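Local atomic coordinates of DNA polymerase (Pyrobaculum calidifontis, PDB entry 5MDN), a protein that probably catalyses DNA synthesis as a family B DNA polymerase, adding deoxyribonucleotides from their triphosphates to a growing strand and releasing diphosphate. Residues 9-14 with 18-23; 37-42 with 63-68. All coordinates share one frame; numbering follows the deposited sequence.

Interaction 1: 9-14 with 18-23; sequences TYSVVG and EVRVFG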
ATOM      1  N   THR A   9     -13.324  17.490   1.606  1.00 57.89           N
ATOM      2  CA  THR A   9     -13.677  17.764   0.217  1.00 58.96           C
ATOM      3  C   THR A   9     -13.650  19.271  -0.000  1.00 58.84           C
ATOM      4  O   THR A   9     -13.353  20.045   0.915  1.00 54.87           O
ATOM      5  CB  THR A   9     -15.063  17.205  -0.147  1.00 59.77           C
ATOM      6  OG1 THR A   9     -16.070  17.879   0.620  1.00 61.78           O
ATOM      7  CG2 THR A   9     -15.145  15.704   0.112  1.00 59.27           C
ATOM      8  N   TYR A  10     -13.957  19.692  -1.226  1.00 59.57           N
ATOM      9  CA  TYR A  10     -14.158  21.109  -1.496  1.00 59.47           C
ATOM     10  C   TYR A  10     -15.024  21.270  -2.737  1.00 60.09           C
ATOM     11  O   TYR A  10     -14.980  20.446  -3.654  1.00 57.58           O
ATOM     12  CB  TYR A  10     -12.827  21.856  -1.671  1.00 57.76           C
ATOM     13  CG  TYR A  10     -12.214  21.766  -3.053  1.00 56.72           C
ATOM     14  CD1 TYR A  10     -11.395  20.701  -3.407  1.00 57.18           C
ATOM     15  CD2 TYR A  10     -12.439  22.761  -4.000  1.00 57.23           C
ATOM     16  CE1 TYR A  10     -10.829  20.624  -4.669  1.00 57.66           C
ATOM     17  CE2 TYR A  10     -11.881  22.691  -5.261  1.00 55.73           C
ATOM     18  CZ  TYR A  10     -11.075  21.622  -5.590  1.00 57.22           C
ATOM     19  OH  TYR A  10     -10.514  21.548  -6.844  1.00 60.69           O
ATOM     20  N   SER A  11     -15.808  22.343  -2.745  1.00 61.43           N
ATOM     21  CA  SER A  11     -16.584  22.768  -3.898  1.00 64.82           C
ATOM     22  C   SER A  11     -16.180  24.187  -4.282  1.00 67.47           C
ATOM     23  O   SER A  11     -15.401  24.847  -3.588  1.00 66.25           O
ATOM     24  CB  SER A  11     -18.090  22.695  -3.609  1.00 65.67           C
ATOM     25  OG  SER A  11     -18.449  23.571  -2.555  1.00 65.63           O
ATOM     26  N   VAL A  12     -16.717  24.656  -5.402  1.00 68.93           N
ATOM     27  CA  VAL A  12     -16.508  26.027  -5.866  1.00 71.51           C
ATOM     28  C   VAL A  12     -17.889  26.668  -5.960  1.00 75.67           C
ATOM     29  O   VAL A  12     -18.532  26.661  -7.014  1.00 77.11           O
ATOM     30  CB  VAL A  12     -15.767  26.087  -7.204  1.00 70.73           C
ATOM     31  CG1 VAL A  12     -15.436  27.528  -7.561  1.00 73.20           C
ATOM     32  CG2 VAL A  12     -14.501  25.243  -7.145  1.00 68.84           C
ATOM     33  N   VAL A  13     -18.356  27.233  -4.848  1.00 75.01           N
ATOM     34  CA  VAL A  13     -19.689  27.820  -4.779  1.00 78.61           C
ATOM     35  C   VAL A  13     -19.676  29.194  -5.445  1.00 79.88           C
ATOM     36  O   VAL A  13     -19.456  30.222  -4.795  1.00 78.04           O
ATOM     37  CB  VAL A  13     -20.187  27.873  -3.318  1.00 81.26           C
ATOM     38  CG1 VAL A  13     -19.122  28.458  -2.383  1.00 82.36           C
ATOM     39  CG2 VAL A  13     -21.508  28.626  -3.207  1.00 79.60           C
ATOM     40  N   GLY A  14     -19.916  29.220  -6.753  1.00 80.17           N
ATOM     41  CA  GLY A  14     -19.949  30.461  -7.501  1.00 77.61           C
ATOM     42  C   GLY A  14     -18.676  31.283  -7.442  1.00 78.13           C
ATOM     43  O   GLY A  14     -18.687  32.425  -6.971  1.00 72.60           O
ATOM     44  N   GLU A  18     -14.630  26.485  -1.397  1.00 59.46           N
ATOM     45  CA  GLU A  18     -15.131  26.246  -0.050  1.00 60.96           C
ATOM     46  C   GLU A  18     -14.672  24.871   0.416  1.00 58.95           C
ATOM     47  O   GLU A  18     -15.001  23.861  -0.214  1.00 60.30           O
ATOM     48  CB  GLU A  18     -16.657  26.358  -0.039  1.00 66.82           C
ATOM     49  CG  GLU A  18     -17.302  26.089   1.284  1.00 71.07           C
ATOM     50  CD  GLU A  18     -18.810  26.234   1.230  1.00 75.07           C
ATOM     51  OE1 GLU A  18     -19.290  27.340   0.902  1.00 81.00           O
ATOM     52  OE2 GLU A  18     -19.516  25.244   1.515  1.00 72.66           O
ATOM     53  N   VAL A  19     -13.928  24.830   1.524  1.00 59.52           N
ATOM     54  CA  VAL A  19     -13.382  23.584   2.058  1.00 56.20           C
ATOM     55  C   VAL A  19     -14.355  22.996   3.070  1.00 53.54           C
ATOM     56  O   VAL A  19     -14.840  23.701   3.963  1.00 51.04           O
ATOM     57  CB  VAL A  19     -12.004  23.819   2.700  1.00 56.58           C
ATOM     58  CG1 VAL A  19     -11.416  22.508   3.194  1.00 58.45           C
ATOM     59  CG2 VAL A  19     -11.067  24.494   1.719  1.00 57.06           C
ATOM     60  N   ARG A  20     -14.636  21.701   2.936  1.00 53.93           N
ATOM     61  CA  ARG A  20     -15.481  20.970   3.869  1.00 55.04           C
ATOM     62  C   ARG A  20     -14.677  19.866   4.543  1.00 52.75           C
ATOM     63  O   ARG A  20     -13.873  19.187   3.897  1.00 56.16           O
ATOM     64  CB  ARG A  20     -16.694  20.364   3.157  1.00 59.51           C
ATOM     65  CG  ARG A  20     -17.516  21.364   2.364  1.00 62.69           C
ATOM     66  CD  ARG A  20     -18.951  20.888   2.211  1.00 67.03           C
ATOM     67  NE  ARG A  20     -19.796  21.893   1.574  1.00 69.55           N
ATOM     68  CZ  ARG A  20     -20.050  21.936   0.270  1.00 69.86           C
ATOM     69  NH1 ARG A  20     -19.524  21.028  -0.541  1.00 70.58           N
ATOM     70  NH2 ARG A  20     -20.829  22.888  -0.225  1.00 70.96           N
ATOM     71  N   VAL A  21     -14.895  19.692   5.847  1.00 52.25           N
ATOM     72  CA  VAL A  21     -14.248  18.641   6.628  1.00 51.78           C
ATOM     73  C   VAL A  21     -15.324  17.921   7.430  1.00 52.66           C
ATOM     74  O   VAL A  21     -16.027  18.547   8.232  1.00 53.76           O
ATOM     75  CB  VAL A  21     -13.156  19.192   7.563  1.00 50.46           C
ATOM     76  CG1 VAL A  21     -12.285  18.059   8.076  1.00 51.03           C
ATOM     77  CG2 VAL A  21     -12.308  20.239   6.853  1.00 50.63           C
ATOM     78  N   PHE A  22     -15.455  16.615   7.212  1.00 50.76           N
ATOM     79  CA  PHE A  22     -16.446  15.793   7.894  1.00 50.86           C
ATOM     80  C   PHE A  22     -15.790  15.039   9.047  1.00 53.12           C
ATOM     81  O   PHE A  22     -14.681  14.516   8.905  1.00 51.56           O
ATOM     82  CB  PHE A  22     -17.091  14.801   6.922  1.00 51.35           C
ATOM     83  CG  PHE A  22     -17.706  15.447   5.707  1.00 52.71           C
ATOM     84  CD1 PHE A  22     -16.929  15.773   4.606  1.00 54.49           C
ATOM     85  CD2 PHE A  22     -19.063  15.725   5.666  1.00 53.27           C
ATOM     86  CE1 PHE A  22     -17.490  16.365   3.490  1.00 51.89           C
ATOM     87  CE2 PHE A  22     -19.630  16.319   4.552  1.00 52.05           C
ATOM     88  CZ  PHE A  22     -18.842  16.638   3.462  1.00 50.98           C
ATOM     89  N   GLY A  23     -16.480  14.974  10.178  1.00 54.48           N
ATOM     90  CA  GLY A  23     -15.896  14.357  11.350  1.00 57.49           C
ATOM     91  C   GLY A  23     -16.912  14.069  12.434  1.00 59.06           C
ATOM     92  O   GLY A  23     -18.120  14.073  12.195  1.00 63.98           O
TER
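Thr-9 and Arg-20 face each other as a hydrogen-bonded pair of an antiparallel beta hairpin. Thr-9 N reaches Arg-20 O at 2.9 Å, and Arg-20 N returns the bond to Thr-9 O at the same length. One pair further on, Ser-11 N bonds Glu-18 O at 3.1 Å, while Glu-18 N bonds Ser-11 O at 2.8 Å. Between them lies the non-hydrogen-bonded pair Tyr-10 and Val-19, where Tyr-10 CA makes a CA-H...O contact with Glu-18 O.

Among the side chains, beta-branched Thr-9 suits an extended strand. Its OG1, set between the backbone N and carbonyl carbon (chi1 64°), lies 3.6 Å from Arg-20 CB and meets the edge of the Phe-22 ring, in plane, 3.5 Å from CE1. In the hairpin bend, where Val-13 centres an inverse gamma turn, its CG1 touches Glu-18 OE1 and CB.

The charges share the face of Thr-9 and Ser-11. Arginine combines a long aliphatic shaft with a charged end here: Arg-20 NH2 forms a salt bridge with Glu-18 OE2 at 3.2 Å, near Ser-11 OG, while Glu-18 OE1 pairs with Arg-36. Exchanging Arg-20 for a leucine would probably leave Glu-18 OE2 without this positive partner and strip the guanidinium away from beside Ser-11 OG.

Strand 5-12 is one of the two edge strands of this mixed sheet, and strand 17-24 passes the pairing on to 30-35, whose Val-32 and Val-34 touch Arg-20. On the other face, helix 115-123 packs Tyr-115 edge-to-face on Tyr-10 and, with Tyr-119, against Val-19.

Interaction 2: 37-42 with 63-68; sequences RFRPYF and PVEAVE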
ATOM      1  N   ARG A  37     -12.987  31.164   3.529  1.00 61.53           N
ATOM      2  CA  ARG A  37     -12.015  32.245   3.443  1.00 63.41           C
ATOM      3  C   ARG A  37     -10.650  31.811   2.919  1.00 63.94           C
ATOM      4  O   ARG A  37      -9.888  32.666   2.451  1.00 69.08           O
ATOM      5  CB  ARG A  37     -11.879  32.916   4.815  1.00 65.57           C
ATOM      6  CG  ARG A  37     -13.132  33.707   5.165  1.00 68.81           C
ATOM      7  CD  ARG A  37     -13.026  34.516   6.445  1.00 71.87           C
ATOM      8  NE  ARG A  37     -14.244  35.300   6.642  1.00 75.13           N
ATOM      9  CZ  ARG A  37     -15.305  34.877   7.324  1.00 76.43           C
ATOM     10  NH1 ARG A  37     -15.298  33.678   7.889  1.00 77.29           N
ATOM     11  NH2 ARG A  37     -16.374  35.654   7.440  1.00 77.49           N
ATOM     12  N   PHE A  38     -10.314  30.525   2.990  1.00 58.38           N
ATOM     13  CA  PHE A  38      -9.038  30.061   2.462  1.00 55.08           C
ATOM     14  C   PHE A  38      -9.056  30.068   0.936  1.00 51.25           C
ATOM     15  O   PHE A  38     -10.099  29.881   0.305  1.00 46.86           O
ATOM     16  CB  PHE A  38      -8.727  28.655   2.974  1.00 56.69           C
ATOM     17  CG  PHE A  38      -7.325  28.201   2.686  1.00 56.43           C
ATOM     18  CD1 PHE A  38      -6.255  28.706   3.410  1.00 54.63           C
ATOM     19  CD2 PHE A  38      -7.074  27.272   1.690  1.00 53.58           C
ATOM     20  CE1 PHE A  38      -4.963  28.292   3.146  1.00 54.68           C
ATOM     21  CE2 PHE A  38      -5.785  26.854   1.421  1.00 54.01           C
ATOM     22  CZ  PHE A  38      -4.728  27.365   2.150  1.00 54.57           C
ATOM     23  N   ARG A  39      -7.881  30.274   0.341  1.00 51.11           N
ATOM     24  CA  ARG A  39      -7.742  30.360  -1.108  1.00 53.76           C
ATOM     25  C   ARG A  39      -6.417  29.745  -1.532  1.00 49.62           C
ATOM     26  O   ARG A  39      -5.428  29.833  -0.793  1.00 47.01           O
ATOM     27  CB  ARG A  39      -7.839  31.812  -1.604  1.00 57.41           C
ATOM     28  CG  ARG A  39      -9.177  32.460  -1.288  1.00 60.88           C
ATOM     29  CD  ARG A  39      -9.528  33.600  -2.219  1.00 64.52           C
ATOM     30  NE  ARG A  39     -10.970  33.655  -2.447  1.00 69.72           N
ATOM     31  CZ  ARG A  39     -11.859  34.064  -1.546  1.00 75.89           C
ATOM     32  NH1 ARG A  39     -11.464  34.457  -0.342  1.00 79.46           N
ATOM     33  NH2 ARG A  39     -13.150  34.077  -1.848  1.00 79.61           N
ATOM     34  N   PRO A  40      -6.361  29.122  -2.709  1.00 53.87           N
ATOM     35  CA  PRO A  40      -5.124  28.470  -3.150  1.00 52.02           C
ATOM     36  C   PRO A  40      -4.060  29.482  -3.545  1.00 50.25           C
ATOM     37  O   PRO A  40      -4.342  30.642  -3.852  1.00 49.16           O
ATOM     38  CB  PRO A  40      -5.573  27.638  -4.356  1.00 50.00           C
ATOM     39  CG  PRO A  40      -6.757  28.374  -4.887  1.00 50.39           C
ATOM     40  CD  PRO A  40      -7.445  28.988  -3.699  1.00 51.95           C
ATOM     41  N   TYR A  41      -2.812  29.015  -3.543  1.00 49.57           N
ATOM     42  CA  TYR A  41      -1.674  29.882  -3.816  1.00 47.96           C
ATOM     43  C   TYR A  41      -0.478  29.033  -4.226  1.00 46.64           C
ATOM     44  O   TYR A  41      -0.469  27.811  -4.065  1.00 45.63           O
ATOM     45  CB  TYR A  41      -1.332  30.745  -2.597  1.00 47.38           C
ATOM     46  CG  TYR A  41      -0.873  29.952  -1.395  1.00 45.32           C
ATOM     47  CD1 TYR A  41       0.468  29.623  -1.221  1.00 44.70           C
ATOM     48  CD2 TYR A  41      -1.780  29.525  -0.435  1.00 44.44           C
ATOM     49  CE1 TYR A  41       0.890  28.895  -0.124  1.00 43.87           C
ATOM     50  CE2 TYR A  41      -1.367  28.798   0.666  1.00 44.25           C
ATOM     51  CZ  TYR A  41      -0.030  28.486   0.815  1.00 43.90           C
ATOM     52  OH  TYR A  41       0.388  27.763   1.910  1.00 43.23           O
ATOM     53  N   PHE A  42       0.536  29.708  -4.767  1.00 49.84           N
ATOM     54  CA  PHE A  42       1.844  29.109  -4.984  1.00 51.78           C
ATOM     55  C   PHE A  42       2.895  30.209  -4.906  1.00 53.24           C
ATOM     56  O   PHE A  42       2.581  31.401  -4.962  1.00 53.33           O
ATOM     57  CB  PHE A  42       1.914  28.369  -6.326  1.00 53.27           C
ATOM     58  CG  PHE A  42       1.801  29.266  -7.528  1.00 56.53           C
ATOM     59  CD1 PHE A  42       0.562  29.669  -7.998  1.00 58.67           C
ATOM     60  CD2 PHE A  42       2.937  29.690  -8.198  1.00 59.17           C
ATOM     61  CE1 PHE A  42       0.461  30.491  -9.110  1.00 57.66           C
ATOM     62  CE2 PHE A  42       2.841  30.509  -9.307  1.00 58.60           C
ATOM     63  CZ  PHE A  42       1.604  30.910  -9.764  1.00 57.89           C
ATOM     64  N   PRO A  63      -8.005  35.118 -13.246  1.00 60.66           N
ATOM     65  CA  PRO A  63      -8.213  36.056 -12.135  1.00 60.45           C
ATOM     66  C   PRO A  63      -7.292  35.745 -10.965  1.00 61.46           C
ATOM     67  O   PRO A  63      -7.056  34.583 -10.628  1.00 61.27           O
ATOM     68  CB  PRO A  63      -9.686  35.848 -11.763  1.00 60.23           C
ATOM     69  CG  PRO A  63     -10.011  34.479 -12.250  1.00 60.79           C
ATOM     70  CD  PRO A  63      -9.198  34.291 -13.497  1.00 61.45           C
ATOM     71  N   VAL A  64      -6.770  36.802 -10.347  1.00 63.09           N
ATOM     72  CA  VAL A  64      -5.816  36.697  -9.250  1.00 58.73           C
ATOM     73  C   VAL A  64      -6.389  37.419  -8.038  1.00 59.59           C
ATOM     74  O   VAL A  64      -6.857  38.558  -8.151  1.00 61.78           O
ATOM     75  CB  VAL A  64      -4.444  37.283  -9.633  1.00 56.14           C
ATOM     76  CG1 VAL A  64      -3.478  37.193  -8.462  1.00 56.03           C
ATOM     77  CG2 VAL A  64      -3.883  36.563 -10.851  1.00 56.23           C
ATOM     78  N   GLU A  65      -6.358  36.752  -6.882  1.00 58.24           N
ATOM     79  CA  GLU A  65      -6.841  37.375  -5.654  1.00 59.58           C
ATOM     80  C   GLU A  65      -5.851  38.411  -5.135  1.00 58.52           C
ATOM     81  O   GLU A  65      -6.238  39.531  -4.779  1.00 63.10           O
ATOM     82  CB  GLU A  65      -7.108  36.306  -4.593  1.00 64.37           C
ATOM     83  CG  GLU A  65      -7.785  36.828  -3.335  1.00 70.14           C
ATOM     84  CD  GLU A  65      -9.284  36.980  -3.496  1.00 75.91           C
ATOM     85  OE1 GLU A  65      -9.882  36.207  -4.275  1.00 78.14           O
ATOM     86  OE2 GLU A  65      -9.864  37.873  -2.844  1.00 82.20           O
ATOM     87  N   ALA A  66      -4.569  38.059  -5.093  1.00 57.47           N
ATOM     88  CA  ALA A  66      -3.529  38.959  -4.610  1.00 57.03           C
ATOM     89  C   ALA A  66      -2.177  38.392  -5.018  1.00 56.14           C
ATOM     90  O   ALA A  66      -2.062  37.229  -5.413  1.00 55.31           O
ATOM     91  CB  ALA A  66      -3.605  39.148  -3.091  1.00 54.67           C
ATOM     92  N   VAL A  67      -1.153  39.237  -4.920  1.00 55.62           N
ATOM     93  CA  VAL A  67       0.241  38.829  -5.068  1.00 56.36           C
ATOM     94  C   VAL A  67       1.013  39.459  -3.918  1.00 62.50           C
ATOM     95  O   VAL A  67       1.248  40.675  -3.913  1.00 68.41           O
ATOM     96  CB  VAL A  67       0.838  39.243  -6.420  1.00 51.10           C
ATOM     97  CG1 VAL A  67       2.326  38.947  -6.452  1.00 49.02           C
ATOM     98  CG2 VAL A  67       0.131  38.515  -7.555  1.00 50.23           C
ATOM     99  N   GLU A  68       1.388  38.648  -2.937  1.00 58.65           N
ATOM    100  CA  GLU A  68       2.100  39.123  -1.761  1.00 59.80           C
ATOM    101  C   GLU A  68       3.591  38.832  -1.882  1.00 60.04           C
ATOM    102  O   GLU A  68       4.024  37.977  -2.658  1.00 59.25           O
ATOM    103  CB  GLU A  68       1.541  38.473  -0.491  1.00 63.32           C
ATOM    104  CG  GLU A  68       0.057  38.720  -0.268  1.00 68.06           C
ATOM    105  CD  GLU A  68      -0.487  37.951   0.921  1.00 75.19           C
ATOM    106  OE1 GLU A  68       0.279  37.172   1.527  1.00 78.82           O
ATOM    107  OE2 GLU A  68      -1.682  38.120   1.245  1.00 81.99           O
TER
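Arg-39 and Glu-65 meet through their side chains alone, their CA atoms 8.4 Å apart, a span that two long, flexible, oppositely charged residues can bridge near the protein surface. The CB of Arg-39 leaves the backbone toward Glu-65, and CG follows beside the backbone N (chi1 -61°), directing the chain across the gap. The side chain also touches Val-16 and Val-85. CD is the first atom to touch the acid: it lies 3.8 Å from Glu-65 CG and 3.3 Å from Glu-65 OE1.

Glu-65 sits at an irregularity in its strand: with Ala-66 it faces Val-85 of strand 77-86, a classic beta bulge, and the chain turns a corner there. Strand 77-86 lies between 64-74 and 41-46 in the antiparallel sheet, so the two charged side chains reach past an intervening strand. The bend of Glu-65 at chi2 (81°) brings its carboxylate alongside Arg-39 CD and NE.

Further along, Arg-39 NE stands 3.3 Å from Glu-65 OE1 and forms a salt bridge. The oxygen lies well out of the guanidinium plane and no N-H points at it, so the attraction is one of charges only. At CZ the distance to Glu-65 OE1 has grown to 4.0 Å. Glu-65 OE2 sits over one face of the guanidinium, 4.2 Å above its plane and offset toward the rim. The carboxylate is thus stacked on the guanidinium, their planes 30° apart, rather than set against its N-H edge. Lys-87 adds a long, weak ion pair to OE1.

Overall arrangement
Interactions 1 and 2 follow one another along the chain and belong to neighbouring sheets, their centres about 17 Å apart and their nearest atoms about 5 Å apart, without touching. Strand 30-35 continues the hairpin's sheet and leads into 37-42. Helix 115-123 touches both pairs of segments: the helix that lies against the hairpin also receives Pro-40 (on Tyr-115) and Phe-38 (on Tyr-119). Val-16, in the hairpin bend of interaction 1, gives Arg-39 a direct link to that hairpin. They differ in relation to metal: the side chain of Thr-9 is about 5 Å from a magnesium ion bound by Asp-7 and Asp-363, whereas interaction 2 lies at the surface, away from the known metal sites.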